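Local coordinates for MutT/nudix family protein (Streptococcus pneumoniae, PDB 4HFQ) that hydrolyses UDP-linked precursors of peptidoglycan biosynthesis as a UDP-X diphosphatase of the Nudix family, at residues F6-Q11 and D132-Q137; T22-P27 and E31-L36; E108-E113 and A122-L127. One frame throughout, in Å; residues are numbered along the deposited sequence.

Overall arrangement
Contacts 1 and 2 share helix 3-23, and both touch the second subunit, their centres about 25 Å apart. Contact 1, partly buried, carries that helix onto helix 133-136 of the Nudix portion through a pair of reciprocal amide hydrogen bonds. Contact 2 lies farthest out, about 30 Å from the centre of the chain, where the first backbone bond of helix 27-47 and a threonine at a tyrosine ring edge make the contact. Contact 3, within the Nudix fold, lies at the surface and rests on apolar side chains, with no polar bond between its segments; its strand 120-132 leads directly into the helix of contact 1, yet the two contacts fall on opposite sides of the chain's centre.

Contact 1 (F6-Q11 and D132-Q137); sequences FVKYLQ and DTNRFQ. With EDO (1,2-ethanediol), chain J.
Q11 and N134 approach from opposite directions and join their side-chain amides through two hydrogen bonds. N134 ND2 gives the shorter one to Q11 OE1, at 2.8 Å and almost straight (174° at the hydrogen); Q11 NE2 returns the other to N134 OD1 at 3.2 Å. Each donor lies in the carbonyl plane of its acceptor, on a lone pair, and the amide planes are only 18° apart, so the pair forms a nearly flat ring that restrains the rotation of both groups. Q11 reaches across because its CG stands anti to the backbone N (chi1 -173°) and the chain runs on extended. Its NE2 has a further acceptor in S140 O. The backbone N of N134 bonds to D132 OD1 at 3.0 Å, from above the carboxylate plane. Beside this tight pair the contact is looser and wetter. K8, extended beyond CG, comes no closer than 4.0 Å, from its CE to N134 O; a water accepts from K8 NZ and donates to N134 O, and NZ also bonds to O2 of an ethanediol at 2.9 Å. That molecule probably came from the crystallisation liquor. The D132 bond is an N-cap bond of the short helix 133-136, and the reciprocal amide pair docks the N-terminal helix 3-23 onto this capped turn of the Nudix domain.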
# COMPACT_ATOMS: atom_id res chain seq x y z
N PHE A 6 -4.51 17.55 5.41
CA PHE A 6 -4.96 17.92 4.08
C PHE A 6 -4.45 16.92 3.04
O PHE A 6 -5.22 16.43 2.21
CB PHE A 6 -4.55 19.35 3.68
CG PHE A 6 -4.91 19.68 2.26
CD1 PHE A 6 -6.23 19.96 1.93
CD2 PHE A 6 -3.95 19.63 1.25
CE1 PHE A 6 -6.57 20.25 0.62
CE2 PHE A 6 -4.30 19.90 -0.07
CZ PHE A 6 -5.62 20.21 -0.38
N VAL A 7 -3.16 16.60 3.09
CA VAL A 7 -2.59 15.67 2.11
C VAL A 7 -3.22 14.28 2.23
O VAL A 7 -3.56 13.69 1.20
CB VAL A 7 -1.05 15.62 2.21
CG1 VAL A 7 -0.47 14.48 1.39
CG2 VAL A 7 -0.47 16.96 1.75
N LYS A 8 -3.41 13.77 3.44
CA LYS A 8 -4.05 12.48 3.60
C LYS A 8 -5.50 12.49 3.09
O LYS A 8 -5.94 11.53 2.47
CB LYS A 8 -3.97 12.01 5.04
CG LYS A 8 -2.56 11.61 5.49
CD LYS A 8 -2.56 11.38 7.00
CE LYS A 8 -1.18 11.27 7.61
NZ LYS A 8 -1.34 11.07 9.08
N TYR A 9 -6.25 13.56 3.37
CA TYR A 9 -7.62 13.68 2.85
C TYR A 9 -7.62 13.69 1.34
O TYR A 9 -8.42 12.97 0.73
CB TYR A 9 -8.29 14.96 3.36
CG TYR A 9 -8.84 14.91 4.77
CD1 TYR A 9 -9.80 13.97 5.12
CD2 TYR A 9 -8.40 15.80 5.75
CE1 TYR A 9 -10.32 13.90 6.40
CE2 TYR A 9 -8.91 15.75 7.03
CZ TYR A 9 -9.85 14.79 7.36
OH TYR A 9 -10.38 14.69 8.64
N LEU A 10 -6.75 14.50 0.73
CA LEU A 10 -6.70 14.56 -0.72
C LEU A 10 -6.36 13.19 -1.33
O LEU A 10 -7.01 12.73 -2.29
CB LEU A 10 -5.70 15.63 -1.18
CG LEU A 10 -5.44 15.80 -2.67
CD1 LEU A 10 -6.65 16.38 -3.37
CD2 LEU A 10 -4.21 16.67 -2.94
N GLN A 11 -5.34 12.56 -0.78
CA GLN A 11 -4.86 11.29 -1.26
C GLN A 11 -6.02 10.26 -1.21
O GLN A 11 -6.26 9.52 -2.17
CB GLN A 11 -3.68 10.91 -0.38
CG GLN A 11 -2.92 9.69 -0.78
CD GLN A 11 -2.08 9.22 0.38
OE1 GLN A 11 -2.58 8.61 1.32
NE2 GLN A 11 -0.77 9.56 0.34
N ASP A 132 4.77 1.84 6.20
CA ASP A 132 3.76 2.69 5.58
C ASP A 132 4.36 4.08 5.40
O ASP A 132 4.64 4.77 6.40
CB ASP A 132 2.52 2.75 6.48
CG ASP A 132 1.40 3.62 5.94
OD1 ASP A 132 1.48 4.12 4.80
OD2 ASP A 132 0.44 3.79 6.71
N THR A 133 4.54 4.53 4.16
CA THR A 133 5.11 5.88 3.97
C THR A 133 4.23 6.98 4.52
O THR A 133 4.72 8.06 4.87
CB THR A 133 5.47 6.20 2.51
OG1 THR A 133 4.29 6.10 1.70
CG2 THR A 133 6.55 5.27 1.99
N ASN A 134 2.93 6.73 4.64
CA ASN A 134 2.07 7.76 5.24
C ASN A 134 2.43 8.02 6.69
O ASN A 134 2.21 9.12 7.18
CB ASN A 134 0.58 7.39 5.13
CG ASN A 134 -0.03 7.80 3.81
OD1 ASN A 134 0.65 8.05 2.82
ND2 ASN A 134 -1.36 7.83 3.77
N ARG A 135 3.01 7.02 7.36
CA ARG A 135 3.47 7.18 8.74
C ARG A 135 4.82 7.87 8.84
O ARG A 135 4.99 8.79 9.64
CB ARG A 135 3.52 5.81 9.44
CG ARG A 135 4.12 5.85 10.85
CD ARG A 135 3.96 4.51 11.54
NE ARG A 135 2.55 4.18 11.79
CZ ARG A 135 1.87 4.56 12.86
NH1 ARG A 135 2.47 5.26 13.82
NH2 ARG A 135 0.59 4.24 12.99
N PHE A 136 5.77 7.44 8.01
CA PHE A 136 7.18 7.85 8.21
C PHE A 136 7.65 8.97 7.30
O PHE A 136 8.60 9.66 7.64
CB PHE A 136 8.11 6.66 8.03
CG PHE A 136 8.03 5.68 9.16
CD1 PHE A 136 8.79 5.87 10.32
CD2 PHE A 136 7.19 4.57 9.07
CE1 PHE A 136 8.71 4.96 11.36
CE2 PHE A 136 7.10 3.68 10.12
CZ PHE A 136 7.87 3.86 11.27
N GLN A 137 7.06 9.10 6.12
CA GLN A 137 7.51 10.07 5.15
C GLN A 137 6.35 10.39 4.20
O GLN A 137 6.40 10.11 2.99
CB GLN A 137 8.73 9.55 4.39
CG GLN A 137 8.56 8.19 3.68
CD GLN A 137 9.34 7.03 4.30
OE1 GLN A 137 8.78 5.99 4.62
NE2 GLN A 137 10.66 7.20 4.45
C1 EDO J . -0.40 6.52 9.93
O1 EDO J . -1.59 6.53 10.73
C2 EDO J . -0.52 7.52 8.78
O2 EDO J . -1.77 8.21 8.78
O HOH W 1 1.50 10.73 9.27

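Contact 2 (T22-P27 and E31-L36); sequences TFTKDP and ERYEDL
P27 O accepts from E31 N at 3.1 Å, the i to i+4 bond of the first turn of helix 27-47. Farther along, T24 and Y33 form the main side-chain contact. The threonine comes to the edge of the tyrosine ring, near its plane, with T24 CB 4.0 Å from Y33 CE2 and the methyl CG2 alongside at 4.1 Å from the same ring carbon. With OG1 anti to the backbone N (chi1 -167°), CG2 sits between N and the carbonyl carbon, beside the ring edge. OG1 accepts a weak bond from D26 N at 3.4 Å, while its stronger partner is D29 of the second subunit. The Y33 hydroxyl bonds to D29 and R32 of that subunit, and its ring meets Y33 of the same neighbour with planes about 10° apart, which places the turn at the dimer interface. D26 caps the helix start, its OD1 accepting from D29 N of its own chain. A water bridges D26 OD1 to R32 NH1, at 2.9 Å from each; the two charged groups themselves stay apart, and R32 NH1 has a salt bridge to D29 of the same chain. The contact closes the tight turn between antiparallel helices: Y33 leans on T17 and L21 of helix 3-23, near the end at which that helix turns back into helix 27-47.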
# COMPACT_ATOMS: atom_id res chain seq x y z
N THR A 22 -13.64 3.34 -11.93
CA THR A 22 -13.38 1.99 -12.42
C THR A 22 -14.56 1.06 -12.25
O THR A 22 -14.84 0.25 -13.14
CB THR A 22 -12.11 1.44 -11.75
OG1 THR A 22 -11.01 2.19 -12.26
CG2 THR A 22 -11.88 -0.05 -12.07
N PHE A 23 -15.29 1.18 -11.15
CA PHE A 23 -16.28 0.17 -10.79
C PHE A 23 -17.73 0.52 -11.03
O PHE A 23 -18.56 -0.38 -11.08
CB PHE A 23 -16.10 -0.26 -9.34
CG PHE A 23 -14.91 -1.13 -9.13
CD1 PHE A 23 -14.96 -2.47 -9.48
CD2 PHE A 23 -13.72 -0.61 -8.64
CE1 PHE A 23 -13.85 -3.29 -9.30
CE2 PHE A 23 -12.60 -1.42 -8.47
CZ PHE A 23 -12.67 -2.76 -8.80
N THR A 24 -18.08 1.80 -11.15
CA THR A 24 -19.49 2.11 -11.34
C THR A 24 -19.99 1.70 -12.72
O THR A 24 -19.23 1.68 -13.69
CB THR A 24 -19.82 3.60 -11.08
OG1 THR A 24 -21.24 3.73 -11.01
CG2 THR A 24 -19.32 4.50 -12.20
N LYS A 25 -21.29 1.41 -12.81
CA LYS A 25 -21.91 0.98 -14.05
C LYS A 25 -22.98 1.96 -14.52
O LYS A 25 -23.65 1.72 -15.53
CB LYS A 25 -22.50 -0.43 -13.88
CG LYS A 25 -21.45 -1.52 -13.62
CD LYS A 25 -20.69 -1.88 -14.88
CE LYS A 25 -19.92 -3.17 -14.71
NZ LYS A 25 -19.62 -3.81 -16.03
N ASP A 26 -23.12 3.07 -13.82
CA ASP A 26 -24.15 4.05 -14.15
C ASP A 26 -23.55 5.34 -14.68
O ASP A 26 -22.63 5.88 -14.06
CB ASP A 26 -25.00 4.36 -12.92
CG ASP A 26 -26.13 5.33 -13.23
OD1 ASP A 26 -25.90 6.55 -13.16
OD2 ASP A 26 -27.23 4.85 -13.58
N PRO A 27 -24.05 5.86 -15.81
CA PRO A 27 -23.45 7.05 -16.40
C PRO A 27 -23.57 8.31 -15.55
O PRO A 27 -22.69 9.15 -15.61
CB PRO A 27 -24.21 7.24 -17.73
CG PRO A 27 -25.44 6.43 -17.61
CD PRO A 27 -25.15 5.31 -16.65
N GLU A 31 -20.38 10.46 -14.06
CA GLU A 31 -20.26 11.91 -14.15
C GLU A 31 -19.99 12.54 -12.80
O GLU A 31 -19.20 13.46 -12.70
CB GLU A 31 -21.54 12.49 -14.73
CG GLU A 31 -21.44 13.99 -14.95
CD GLU A 31 -22.69 14.54 -15.61
OE1 GLU A 31 -23.79 14.02 -15.32
OE2 GLU A 31 -22.56 15.48 -16.42
N ARG A 32 -20.64 12.03 -11.76
CA ARG A 32 -20.40 12.51 -10.39
C ARG A 32 -18.93 12.34 -9.99
O ARG A 32 -18.31 13.28 -9.48
CB ARG A 32 -21.30 11.82 -9.37
CG ARG A 32 -22.75 12.23 -9.44
CD ARG A 32 -23.61 11.36 -8.52
NE ARG A 32 -24.95 11.67 -8.92
CZ ARG A 32 -25.85 10.83 -9.38
NH1 ARG A 32 -25.68 9.50 -9.33
NH2 ARG A 32 -26.99 11.35 -9.75
N TYR A 33 -18.37 11.14 -10.23
CA TYR A 33 -16.97 10.93 -9.91
C TYR A 33 -16.06 11.82 -10.76
O TYR A 33 -15.07 12.33 -10.25
CB TYR A 33 -16.57 9.46 -10.04
CG TYR A 33 -17.28 8.52 -9.09
CD1 TYR A 33 -17.13 8.65 -7.69
CD2 TYR A 33 -18.03 7.46 -9.57
CE1 TYR A 33 -17.77 7.77 -6.82
CE2 TYR A 33 -18.68 6.59 -8.71
CZ TYR A 33 -18.52 6.73 -7.34
OH TYR A 33 -19.14 5.84 -6.48
N GLU A 34 -16.41 12.01 -12.03
CA GLU A 34 -15.59 12.87 -12.89
C GLU A 34 -15.61 14.31 -12.37
O GLU A 34 -14.58 14.99 -12.35
CB GLU A 34 -16.06 12.83 -14.34
CG GLU A 34 -15.78 11.50 -15.01
CD GLU A 34 -16.31 11.41 -16.42
OE1 GLU A 34 -17.41 11.92 -16.68
OE2 GLU A 34 -15.65 10.77 -17.24
N ASP A 35 -16.79 14.78 -11.96
CA ASP A 35 -16.92 16.12 -11.42
C ASP A 35 -16.17 16.27 -10.10
O ASP A 35 -15.55 17.30 -9.84
CB ASP A 35 -18.40 16.48 -11.26
CG ASP A 35 -19.09 16.67 -12.59
OD1 ASP A 35 -18.39 16.82 -13.62
OD2 ASP A 35 -20.34 16.67 -12.58
N LEU A 36 -16.19 15.23 -9.26
CA LEU A 36 -15.40 15.23 -8.05
C LEU A 36 -13.91 15.31 -8.37
O LEU A 36 -13.17 16.08 -7.74
CB LEU A 36 -15.72 13.98 -7.20
CG LEU A 36 -17.06 14.07 -6.49
CD1 LEU A 36 -17.42 12.68 -5.98
CD2 LEU A 36 -17.07 15.08 -5.35
O HOH W 2 -27.35 7.79 -10.98

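Contact 3 (E108-E113 and A122-L127); sequences ENILKE and AKVERL. With SO4 (sulfate ion), chain H.
L111 and I110 of helix 108-113 bring methyl groups against strand 122-127, and apolar packing makes up the direct contact. V124 supplies the shared partner: its CG2 lies 3.7 Å from I110 CG2 and 3.8 Å from L111 CD2, so one valine methyl touches two successive helix residues. L111 CD2 also rests 3.8 Å from A122 CB. CG of L111 sits anti to the carbonyl carbon (chi1 -66°) and CD1 runs on anti to CA (chi2 176°); the other branch, CD2, is the one turned to the strand. The same methyl presses on the backbone as well, reaching A122 O at 3.5 Å. Polar and ionic interactions lie on another side of the helix, where K112 NZ makes a salt bridge to E116 and a weak 3.3 Å hydrogen bond to O2 of a sulfate, probably from the crystallisation liquor; Y104 also binds this anion. The helix and strand axes come within 8.7 Å and run at 144°, closer to antiparallel than parallel. Beyond the contact I110 packs on V72, A74 and F148, which ties the helix to strands 69-78 and 143-153. This is part of the Nudix fold, in which the Nudix-box helix lies against the mixed sheet and runs on into the next strand; the sequence KEIEEETGF fits the REUXEEXGU part of the box, with K112 in the place of the arginine.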
# COMPACT_ATOMS: atom_id res chain seq x y z
N GLU A 108 12.68 -10.27 -6.78
CA GLU A 108 13.34 -10.01 -8.06
C GLU A 108 13.51 -8.51 -8.27
O GLU A 108 14.54 -8.05 -8.78
CB GLU A 108 12.55 -10.61 -9.22
CG GLU A 108 12.66 -12.12 -9.28
CD GLU A 108 11.58 -12.77 -10.12
OE1 GLU A 108 10.70 -12.08 -10.69
OE2 GLU A 108 11.61 -14.03 -10.18
N ASN A 109 12.53 -7.72 -7.86
CA ASN A 109 12.63 -6.27 -7.96
C ASN A 109 13.80 -5.71 -7.16
O ASN A 109 14.57 -4.91 -7.68
CB ASN A 109 11.32 -5.62 -7.52
CG ASN A 109 10.41 -5.30 -8.69
OD1 ASN A 109 10.81 -4.60 -9.60
ND2 ASN A 109 9.17 -5.80 -8.66
N ILE A 110 13.97 -6.16 -5.91
CA ILE A 110 15.07 -5.59 -5.13
C ILE A 110 16.42 -6.05 -5.67
O ILE A 110 17.35 -5.26 -5.70
CB ILE A 110 14.94 -5.78 -3.59
CG1 ILE A 110 15.93 -4.86 -2.85
CG2 ILE A 110 15.14 -7.23 -3.16
CD1 ILE A 110 15.88 -3.40 -3.26
N LEU A 111 16.52 -7.29 -6.13
CA LEU A 111 17.79 -7.76 -6.69
C LEU A 111 18.15 -6.99 -7.96
O LEU A 111 19.33 -6.65 -8.17
CB LEU A 111 17.76 -9.26 -6.97
CG LEU A 111 17.66 -10.07 -5.67
CD1 LEU A 111 17.52 -11.55 -5.98
CD2 LEU A 111 18.85 -9.81 -4.75
N LYS A 112 17.16 -6.73 -8.81
CA LYS A 112 17.37 -5.97 -10.04
C LYS A 112 17.88 -4.57 -9.69
O LYS A 112 18.89 -4.10 -10.26
CB LYS A 112 16.08 -5.91 -10.86
CG LYS A 112 16.16 -5.06 -12.12
CD LYS A 112 14.84 -5.15 -12.89
CE LYS A 112 14.91 -4.43 -14.23
NZ LYS A 112 14.81 -2.97 -14.04
N GLU A 113 17.24 -3.91 -8.74
CA GLU A 113 17.62 -2.55 -8.37
C GLU A 113 18.97 -2.51 -7.68
O GLU A 113 19.77 -1.61 -7.97
CB GLU A 113 16.50 -1.86 -7.59
CG GLU A 113 15.29 -1.81 -8.51
CD GLU A 113 14.04 -1.25 -7.90
OE1 GLU A 113 14.10 -0.73 -6.78
OE2 GLU A 113 12.98 -1.34 -8.56
N ALA A 122 23.40 -10.00 -5.75
CA ALA A 122 23.07 -10.08 -4.33
C ALA A 122 22.17 -11.26 -4.03
O ALA A 122 21.68 -11.92 -4.94
CB ALA A 122 22.39 -8.78 -3.88
N LYS A 123 21.96 -11.49 -2.74
CA LYS A 123 21.07 -12.51 -2.21
C LYS A 123 20.10 -11.79 -1.28
O LYS A 123 20.53 -10.90 -0.54
CB LYS A 123 21.89 -13.54 -1.41
CG LYS A 123 21.09 -14.46 -0.51
CD LYS A 123 22.00 -15.36 0.31
CE LYS A 123 21.25 -15.96 1.49
NZ LYS A 123 19.97 -16.61 1.09
N VAL A 124 18.82 -12.14 -1.34
CA VAL A 124 17.84 -11.71 -0.32
C VAL A 124 17.87 -12.72 0.81
O VAL A 124 17.63 -13.91 0.60
CB VAL A 124 16.41 -11.60 -0.88
CG1 VAL A 124 15.41 -11.32 0.24
CG2 VAL A 124 16.36 -10.53 -1.97
N GLU A 125 18.14 -12.23 2.01
CA GLU A 125 18.20 -13.07 3.20
C GLU A 125 16.88 -13.11 3.98
O GLU A 125 16.49 -14.16 4.47
CB GLU A 125 19.35 -12.63 4.11
CG GLU A 125 20.71 -12.72 3.42
CD GLU A 125 21.86 -12.19 4.26
OE1 GLU A 125 21.81 -11.02 4.71
OE2 GLU A 125 22.87 -12.93 4.43
N ARG A 126 16.20 -11.96 4.11
CA ARG A 126 14.93 -11.92 4.84
C ARG A 126 14.26 -10.58 4.58
O ARG A 126 14.88 -9.65 4.09
CB ARG A 126 15.13 -12.14 6.35
CG ARG A 126 15.94 -11.04 7.03
CD ARG A 126 16.16 -11.30 8.52
NE ARG A 126 14.93 -11.08 9.29
CZ ARG A 126 14.90 -10.61 10.54
NH1 ARG A 126 16.02 -10.26 11.16
NH2 ARG A 126 13.74 -10.47 11.15
N LEU A 127 12.98 -10.51 4.92
CA LEU A 127 12.26 -9.24 4.93
C LEU A 127 12.36 -8.67 6.34
O LEU A 127 11.96 -9.34 7.31
CB LEU A 127 10.80 -9.46 4.52
CG LEU A 127 9.86 -8.25 4.55
CD1 LEU A 127 10.32 -7.19 3.57
CD2 LEU A 127 8.45 -8.73 4.21
S SO4 H . 12.89 -3.67 -17.55
O1 SO4 H . 12.09 -2.79 -18.43
O2 SO4 H . 14.20 -3.02 -17.27
O3 SO4 H . 12.15 -3.86 -16.29
O4 SO4 H . 13.14 -4.96 -18.22